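Local coordinates for extracellular solute-binding protein family 1 (Alicyclobacillus acidocaldarius subsp. acidocaldarius, PDB 4OVJ) that probably captures a solute outside the cell and hands it to an ABC transporter, as other family 1 extracellular solute-binding proteins do, at residues S113-S118 with F316-V321. Numbering follows the deposited sequence.
Sequences STISPS and FLLNNV
Thr114 and Asn319 join the loop ahead of helix 117-121 to the C-terminal end of helix 307-319 in the periplasmic-binding-protein fold. Their backbones stay well apart, with Thr114 CA 7.8 Å from Asn319 CA, and side chains make the connection. The close part is polar: the hydroxyl Thr114 OG1 donates to the amide oxygen Asn319 OD1 at 2.7 Å. It approaches at a C=O...donor angle of 127°, tilted 15° from the carbonyl plane. The threonine places OG1 between its backbone N and carbonyl carbon, while the methyl, Thr114 CG2, lies 3.6 Å from Asn319 OD1, beside the hydroxyl contact. Asn319 CG is anti to its own carbonyl carbon (chi1 -74°), which helps carry the amide toward the loop although the CB itself is not directed there. Both ends of this amide are engaged: OD1 also bonds Ser336 OG, and ND2 bonds Asn111 O and Asn315 OD1, so the flat group is probably fixed in its rotation. Thr114 OG1 has a second, weak bond to Asn111 O. An alanine in place of Asn319 would probably leave the Thr114 hydroxyl without its short bond to OD1 and cost Asn111 O, Asn315 OD1 and Ser336 OG a partner, so that the side-chain hydrogen bond between loop and helix end is gone. The apolar part, by contrast, is buried yet looser across the two segments, a single methyl-to-methyl approach between Ile115 and Leu318. Ile132 of strand 128-144 and Val335 touch both side chains and complete this small hydrophobic cluster. Partly exposed Thr114 and Asn319 form the more solvent-accessible side, and the whole interface buries just 132 Å². Ile115 CD1 lies 4.4 Å from Leu318 CD1.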
# COMPACT_ATOMS: atom_id res chain seq x y z
N SER A 113 -15.97 -12.85 -2.49
CA SER A 113 -15.47 -13.57 -3.67
C SER A 113 -14.72 -12.63 -4.63
O SER A 113 -13.96 -13.09 -5.49
CB SER A 113 -16.61 -14.28 -4.40
OG SER A 113 -17.43 -13.36 -5.12
N THR A 114 -14.94 -11.33 -4.45
CA THR A 114 -14.34 -10.27 -5.26
C THR A 114 -13.02 -9.76 -4.68
O THR A 114 -12.40 -8.87 -5.25
CB THR A 114 -15.30 -9.07 -5.33
OG1 THR A 114 -15.68 -8.69 -3.99
CG2 THR A 114 -16.56 -9.42 -6.14
N ILE A 115 -12.61 -10.32 -3.55
CA ILE A 115 -11.44 -9.85 -2.82
C ILE A 115 -10.44 -11.00 -2.75
O ILE A 115 -10.82 -12.14 -2.55
CB ILE A 115 -11.84 -9.39 -1.39
CG1 ILE A 115 -12.87 -8.26 -1.50
CG2 ILE A 115 -10.62 -8.94 -0.61
CD1 ILE A 115 -13.42 -7.76 -0.18
N SER A 116 -9.15 -10.69 -2.93
CA SER A 116 -8.13 -11.73 -2.89
C SER A 116 -7.95 -12.27 -1.49
O SER A 116 -7.99 -11.51 -0.52
CB SER A 116 -6.80 -11.20 -3.41
OG SER A 116 -6.71 -11.43 -4.80
N PRO A 117 -7.74 -13.58 -1.37
CA PRO A 117 -7.47 -14.16 -0.05
C PRO A 117 -6.32 -13.51 0.72
O PRO A 117 -6.44 -13.29 1.92
CB PRO A 117 -7.17 -15.62 -0.37
CG PRO A 117 -7.98 -15.89 -1.58
CD PRO A 117 -7.94 -14.63 -2.39
N SER A 118 -5.23 -13.20 0.02
CA SER A 118 -4.05 -12.58 0.65
C SER A 118 -4.40 -11.24 1.26
O SER A 118 -3.90 -10.89 2.34
CB SER A 118 -2.90 -12.39 -0.35
OG SER A 118 -3.12 -11.29 -1.23
N PHE A 316 -22.14 -3.07 0.32
CA PHE A 316 -22.40 -1.98 -0.63
C PHE A 316 -21.13 -1.15 -0.87
O PHE A 316 -20.74 -0.90 -2.01
CB PHE A 316 -23.54 -1.08 -0.12
CG PHE A 316 -23.87 0.05 -1.05
CD1 PHE A 316 -24.80 -0.13 -2.07
CD2 PHE A 316 -23.28 1.30 -0.89
CE1 PHE A 316 -25.13 0.92 -2.91
CE2 PHE A 316 -23.60 2.36 -1.74
CZ PHE A 316 -24.52 2.15 -2.75
N LEU A 317 -20.47 -0.74 0.21
CA LEU A 317 -19.24 0.03 0.08
C LEU A 317 -18.16 -0.74 -0.67
O LEU A 317 -17.43 -0.15 -1.44
CB LEU A 317 -18.70 0.45 1.45
CG LEU A 317 -19.59 1.40 2.24
CD1 LEU A 317 -18.96 1.64 3.60
CD2 LEU A 317 -19.84 2.70 1.49
N LEU A 318 -18.09 -2.04 -0.44
CA LEU A 318 -17.08 -2.87 -1.08
C LEU A 318 -17.37 -3.15 -2.53
O LEU A 318 -16.46 -3.13 -3.34
CB LEU A 318 -16.93 -4.20 -0.33
CG LEU A 318 -16.35 -4.14 1.08
CD1 LEU A 318 -16.58 -5.47 1.77
CD2 LEU A 318 -14.87 -3.81 1.06
N ASN A 319 -18.62 -3.47 -2.84
CA ASN A 319 -18.95 -4.14 -4.12
C ASN A 319 -19.90 -3.41 -5.05
O ASN A 319 -20.08 -3.81 -6.20
CB ASN A 319 -19.52 -5.53 -3.84
CG ASN A 319 -18.45 -6.51 -3.41
OD1 ASN A 319 -17.41 -6.62 -4.05
ND2 ASN A 319 -18.69 -7.21 -2.32
N ASN A 320 -20.55 -2.36 -4.57
CA ASN A 320 -21.53 -1.68 -5.40
C ASN A 320 -20.85 -0.67 -6.31
O ASN A 320 -20.00 0.09 -5.86
CB ASN A 320 -22.59 -1.01 -4.54
CG ASN A 320 -23.68 -0.38 -5.37
OD1 ASN A 320 -23.53 0.75 -5.81
ND2 ASN A 320 -24.76 -1.10 -5.59
N VAL A 321 -21.22 -0.67 -7.59
CA VAL A 321 -20.59 0.23 -8.56
C VAL A 321 -20.94 1.71 -8.31
O VAL A 321 -20.10 2.57 -8.58
CB VAL A 321 -20.88 -0.19 -10.02
CG1 VAL A 321 -22.35 0.03 -10.38
CG2 VAL A 321 -19.98 0.57 -10.98